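Local coordinates for hypothetical protein ST2348 (Sulfolobus tokodaii, PDB 2EF7) that is of unknown function but carries a pair of CBS domains, modules that in many relatives sense adenine nucleotides and so may play a regulatory role, at residues V17-K22 with K68-M73; D42-V47 with K107-G112. All coordinates share one frame; numbering follows the deposited sequence.

Interaction 1. Residues V17-K22 with K68-M73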
loop_
_atom_site.group_PDB
_atom_site.type_symbol
_atom_site.label_atom_id
_atom_site.label_comp_id
_atom_site.label_asym_id
_atom_site.label_seq_id
_atom_site.Cartn_x
_atom_site.Cartn_y
_atom_site.Cartn_z
ATOM N N VAL A 17 -2.779 4.030 28.725
ATOM C CA VAL A 17 -3.278 3.626 30.039
ATOM C C VAL A 17 -2.062 3.623 30.940
ATOM O O VAL A 17 -0.943 3.412 30.464
ATOM C CB VAL A 17 -3.911 2.199 30.016
ATOM C CG1 VAL A 17 -5.088 2.164 29.037
ATOM C CG2 VAL A 17 -2.852 1.152 29.643
ATOM N N THR A 18 -2.262 3.856 32.230
ATOM C CA THR A 18 -1.139 3.887 33.154
ATOM C C THR A 18 -0.638 2.477 33.415
ATOM O O THR A 18 -1.372 1.504 33.244
ATOM C CB THR A 18 -1.525 4.542 34.492
ATOM O OG1 THR A 18 -2.438 3.697 35.191
ATOM C CG2 THR A 18 -2.190 5.877 34.247
ATOM N N LYS A 19 0.618 2.370 33.839
ATOM C CA LYS A 19 1.226 1.067 34.088
ATOM C C LYS A 19 0.560 0.204 35.158
ATOM O O LYS A 19 0.863 -0.982 35.267
ATOM C CB LYS A 19 2.715 1.233 34.406
ATOM C CG LYS A 19 3.023 1.986 35.678
ATOM C CD LYS A 19 4.519 1.919 35.974
ATOM C CE LYS A 19 4.871 2.686 37.242
ATOM N NZ LYS A 19 6.311 2.537 37.593
ATOM N N ASP A 20 -0.338 0.776 35.951
ATOM C CA ASP A 20 -1.017 -0.024 36.965
ATOM C C ASP A 20 -2.509 -0.211 36.647
ATOM O O ASP A 20 -3.271 -0.696 37.480
ATOM C CB ASP A 20 -0.836 0.596 38.350
ATOM C CG ASP A 20 -1.615 1.878 38.524
ATOM O OD1 ASP A 20 -1.768 2.629 37.539
ATOM O OD2 ASP A 20 -2.065 2.140 39.660
ATOM N N ALA A 21 -2.911 0.166 35.432
ATOM C CA ALA A 21 -4.298 0.016 34.996
ATOM C C ALA A 21 -4.610 -1.477 34.971
ATOM O O ALA A 21 -3.748 -2.279 34.616
ATOM C CB ALA A 21 -4.468 0.609 33.613
ATOM N N LYS A 22 -5.833 -1.856 35.335
ATOM C CA LYS A 22 -6.200 -3.276 35.368
ATOM C C LYS A 22 -6.623 -3.812 34.004
ATOM O O LYS A 22 -7.193 -3.087 33.192
ATOM C CB LYS A 22 -7.320 -3.510 36.384
ATOM C CG LYS A 22 -6.970 -3.100 37.805
ATOM C CD LYS A 22 -8.204 -3.148 38.695
ATOM C CE LYS A 22 -7.918 -2.648 40.102
ATOM N NZ LYS A 22 -6.964 -3.535 40.828
ATOM N N LYS A 68 -2.339 -5.912 36.518
ATOM C CA LYS A 68 -1.884 -4.586 36.110
ATOM C C LYS A 68 -1.221 -4.592 34.735
ATOM O O LYS A 68 -0.607 -5.576 34.325
ATOM C CB LYS A 68 -0.916 -4.012 37.154
ATOM C CG LYS A 68 -1.549 -3.787 38.541
ATOM C CD LYS A 68 -0.584 -3.100 39.505
ATOM C CE LYS A 68 0.728 -3.870 39.623
ATOM N NZ LYS A 68 1.817 -3.100 40.295
ATOM N N ALA A 69 -1.344 -3.473 34.032
ATOM C CA ALA A 69 -0.783 -3.324 32.700
ATOM C C ALA A 69 0.679 -3.750 32.600
ATOM O O ALA A 69 1.040 -4.553 31.736
ATOM C CB ALA A 69 -0.936 -1.873 32.236
ATOM N N GLU A 70 1.520 -3.226 33.483
ATOM C CA GLU A 70 2.944 -3.547 33.430
ATOM C C GLU A 70 3.269 -5.034 33.552
ATOM O O GLU A 70 4.361 -5.455 33.186
ATOM C CB GLU A 70 3.709 -2.754 34.501
ATOM C CG GLU A 70 3.418 -3.166 35.933
ATOM C CD GLU A 70 3.968 -2.173 36.951
ATOM O OE1 GLU A 70 5.098 -1.676 36.747
ATOM O OE2 GLU A 70 3.271 -1.899 37.956
ATOM N N GLU A 71 2.327 -5.835 34.047
ATOM C CA GLU A 71 2.578 -7.266 34.210
ATOM C C GLU A 71 2.386 -8.104 32.951
ATOM O O GLU A 71 2.841 -9.243 32.906
ATOM C CB GLU A 71 1.687 -7.857 35.304
ATOM C CG GLU A 71 1.811 -7.212 36.672
ATOM C CD GLU A 71 0.992 -7.951 37.721
ATOM O OE1 GLU A 71 1.366 -9.096 38.055
ATOM O OE2 GLU A 71 -0.026 -7.398 38.198
ATOM N N PHE A 72 1.718 -7.566 31.934
ATOM C CA PHE A 72 1.487 -8.356 30.726
ATOM C C PHE A 72 1.674 -7.616 29.417
ATOM O O PHE A 72 1.482 -8.184 28.340
ATOM C CB PHE A 72 0.088 -8.989 30.768
ATOM C CG PHE A 72 -1.047 -8.011 30.635
ATOM C CD1 PHE A 72 -1.678 -7.822 29.409
ATOM C CD2 PHE A 72 -1.520 -7.311 31.750
ATOM C CE1 PHE A 72 -2.775 -6.955 29.292
ATOM C CE2 PHE A 72 -2.608 -6.441 31.648
ATOM C CZ PHE A 72 -3.239 -6.263 30.419
HETATM N N MSE A 73 2.054 -6.348 29.506
HETATM C CA MSE A 73 2.281 -5.546 28.312
HETATM C C MSE A 73 3.554 -6.032 27.622
HETATM O O MSE A 73 4.281 -6.870 28.150
HETATM C CB MSE A 73 2.492 -4.083 28.712
HETATM C CG MSE A 73 3.825 -3.868 29.416
HETATM SE SE MSE A 73 4.127 -2.070 30.039
HETATM C CE MSE A 73 5.849 -2.351 30.950
#

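Interaction 2. Residues D42-V47 with K107-G112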
loop_
_atom_site.group_PDB
_atom_site.type_symbol
_atom_site.label_atom_id
_atom_site.label_comp_id
_atom_site.label_asym_id
_atom_site.label_seq_id
_atom_site.Cartn_x
_atom_site.Cartn_y
_atom_site.Cartn_z
ATOM N N ASP A 42 4.015 5.698 32.135
ATOM C CA ASP A 42 4.443 5.827 33.513
ATOM C C ASP A 42 4.583 7.338 33.608
ATOM O O ASP A 42 5.554 7.894 33.113
ATOM C CB ASP A 42 5.808 5.158 33.697
ATOM C CG ASP A 42 6.286 5.177 35.141
ATOM O OD1 ASP A 42 6.013 6.162 35.857
ATOM O OD2 ASP A 42 6.952 4.206 35.558
ATOM N N GLY A 43 3.597 8.000 34.206
ATOM C CA GLY A 43 3.646 9.448 34.311
ATOM C C GLY A 43 3.824 10.126 32.956
ATOM O O GLY A 43 4.726 10.950 32.781
ATOM N N ASN A 44 2.966 9.774 32.001
ATOM C CA ASN A 44 2.997 10.325 30.641
ATOM C C ASN A 44 4.110 9.783 29.742
ATOM O O ASN A 44 4.134 10.059 28.539
ATOM C CB ASN A 44 3.098 11.849 30.675
ATOM C CG ASN A 44 1.977 12.488 31.459
ATOM O OD1 ASN A 44 0.804 12.162 31.263
ATOM N ND2 ASN A 44 2.329 13.414 32.349
ATOM N N LYS A 45 5.031 9.015 30.304
ATOM C CA LYS A 45 6.119 8.481 29.498
ATOM C C LYS A 45 5.859 7.034 29.105
ATOM O O LYS A 45 5.546 6.209 29.955
ATOM C CB LYS A 45 7.435 8.611 30.265
ATOM C CG LYS A 45 7.767 10.073 30.598
ATOM C CD LYS A 45 9.076 10.205 31.356
ATOM C CE LYS A 45 9.502 11.671 31.503
ATOM N NZ LYS A 45 8.463 12.507 32.160
ATOM N N PRO A 46 5.990 6.715 27.803
ATOM C CA PRO A 46 5.775 5.372 27.243
ATOM C C PRO A 46 6.701 4.318 27.844
ATOM O O PRO A 46 7.915 4.489 27.824
ATOM C CB PRO A 46 6.069 5.556 25.750
ATOM C CG PRO A 46 5.891 7.020 25.510
ATOM C CD PRO A 46 6.452 7.645 26.758
ATOM N N VAL A 47 6.135 3.232 28.370
ATOM C CA VAL A 47 6.945 2.149 28.933
ATOM C C VAL A 47 6.603 0.819 28.274
ATOM O O VAL A 47 7.210 -0.211 28.564
ATOM C CB VAL A 47 6.762 2.006 30.451
ATOM C CG1 VAL A 47 7.483 3.135 31.167
ATOM C CG2 VAL A 47 5.287 2.010 30.798
ATOM N N LYS A 107 10.413 16.588 26.788
ATOM C CA LYS A 107 10.398 16.197 28.193
ATOM C C LYS A 107 10.125 14.700 28.375
ATOM O O LYS A 107 10.078 14.199 29.503
ATOM C CB LYS A 107 9.362 17.029 28.955
ATOM C CG LYS A 107 9.736 18.509 29.105
ATOM C CD LYS A 107 10.988 18.675 29.961
ATOM C CE LYS A 107 11.370 20.143 30.160
ATOM N NZ LYS A 107 11.920 20.784 28.931
ATOM N N GLY A 108 9.942 13.995 27.258
ATOM C CA GLY A 108 9.701 12.560 27.309
ATOM C C GLY A 108 8.252 12.107 27.346
ATOM O O GLY A 108 7.989 10.906 27.392
ATOM N N ASN A 109 7.318 13.058 27.310
ATOM C CA ASN A 109 5.893 12.760 27.355
ATOM C C ASN A 109 5.315 12.316 26.022
ATOM O O ASN A 109 5.661 12.855 24.969
ATOM C CB ASN A 109 5.121 13.980 27.861
ATOM C CG ASN A 109 5.519 14.371 29.272
ATOM O OD1 ASN A 109 5.500 13.546 30.188
ATOM N ND2 ASN A 109 5.883 15.632 29.453
ATOM N N LEU A 110 4.414 11.340 26.084
ATOM C CA LEU A 110 3.767 10.785 24.899
ATOM C C LEU A 110 2.997 11.846 24.106
ATOM O O LEU A 110 2.220 12.613 24.679
ATOM C CB LEU A 110 2.821 9.655 25.317
ATOM C CG LEU A 110 2.084 8.862 24.236
ATOM C CD1 LEU A 110 3.079 8.161 23.298
ATOM C CD2 LEU A 110 1.190 7.836 24.924
ATOM N N LYS A 111 3.229 11.888 22.792
ATOM C CA LYS A 111 2.560 12.850 21.908
ATOM C C LYS A 111 1.874 12.174 20.725
ATOM O O LYS A 111 0.932 12.720 20.157
ATOM C CB LYS A 111 3.565 13.884 21.374
ATOM C CG LYS A 111 4.056 14.894 22.407
ATOM C CD LYS A 111 2.946 15.864 22.776
ATOM C CE LYS A 111 3.303 16.680 24.000
ATOM N NZ LYS A 111 2.201 17.612 24.369
ATOM N N GLY A 112 2.358 10.998 20.340
ATOM C CA GLY A 112 1.765 10.290 19.222
ATOM C C GLY A 112 2.473 8.988 18.890
ATOM O O GLY A 112 3.303 8.503 19.667
#

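Interaction 1. Residues V17-K22 with K68-M73
Glu70 and Lys19 each hold CG in the crowded position between backbone N and carbonyl carbon (chi1 69° and 65°), and beyond it both chains run out extended and pass each other at a slant. The Lys19 methylene CD lies against the carboxylate end of Glu70, 3.7 Å from OE1, while the ammonium stays short of a salt bridge with that carboxylate and pairs instead with Asp42. The backbone puts Glu70 CB, and chi1 puts its CG, beside the carbonyl of Lys19, whose oxygen takes the amide hydrogen of Glu70 in a fairly straight bond (N to O 2.9 Å), the donor tilted 25° from the carbonyl plane. A second backbone bond, from Ala69 N to Ala21 O at 2.7 Å, is more bent at the hydrogen, though the donor arrives nearly in line with the C=O. The Ala69 methyl lies near both the Thr18 and Lys19 carbonyl oxygens. Lys68, bent at chi3, runs its CG and CD along the backbone and CB of Asp20, then turns NZ to Glu70 OE2, 3.0 Å away on the anti side. With an alanine here in place of the lysine, CG, CD and NZ are gone, and the Glu70 carboxylate would probably be left without its salt-bridge mate and freer to turn, with Asp20 less covered. Asp20 itself is braced within its own turn, OD1 accepting from Thr18 OG1 at 2.7 Å. Ala69 also packs on Ile26, Val40 and Ile50. The type I turn from Thr18 to Ala21, leading into helix 23-33 with Lys22 at its N-cap, is thus tied, by the two bonds and a single bridge of Lys22 with Lys68, to the loop before strand 74-75, within the strand-and-helix fold of a CBS domain.

Interaction 2. Residues D42-V47 with K107-G112
Asn44 and Asn109 meet at a slant with their amide planes 84° apart, almost perpendicular, and the touch is made by a carbon: Asn109 OD1 sits 3.0 Å from Asn44 CB. No hydrogen bond joins the two amides. Lys45 reaches across beside them, its CG 3.3 Å from Gly108 O, and a bend at chi4 (56°) turns NZ back to within 3.7 Å of Asn109 OD1, a distance too long for a hydrogen bond. Its CE rests 3.3 Å from Lys107 O. Gly108 suits this place, since a side chain there would run into Lys45 CE and into the preceding carbonyl. The firm link is made by backbone, Leu110 N giving its hydrogen to Asn44 O at 2.8 Å, nearly in line with the carbonyl. Beyond that bond the chemistry turns apolar, where the Pro46 ring crosses the Leu110 side chain, CG to CD1 3.8 Å. The type I' turn joining strands 37-42 and 45-51 thereby meets the start of strand 110-115, with Leu110 also on Ile39 and Val41, and Pro46 on Pro102 and Val104 of strand 100-104, so the four-stranded and three-stranded sheets pack together here.

Both contacts lie mainly at the surface, their centres about 15 Å apart, with one buried residue each: Ala69 in interaction 1 and Pro46 in interaction 2. They share the sheet that contains strands 16-18, 37-42 and 45-51. Interaction 1 fastens the loop before strand 74-75 to the turn that follows strand 16-18, through two backbone bonds and surrounding charged side chains; interaction 2 joins its hairpin turn to the other sheet with a single backbone bond, amide and lysine contacts, and a small apolar patch. The two meet directly where Lys19 forms a salt bridge with Asp42, NZ to OD2 2.7 Å, and where the selenomethionine Met73 packs against the Val47 carbonyl.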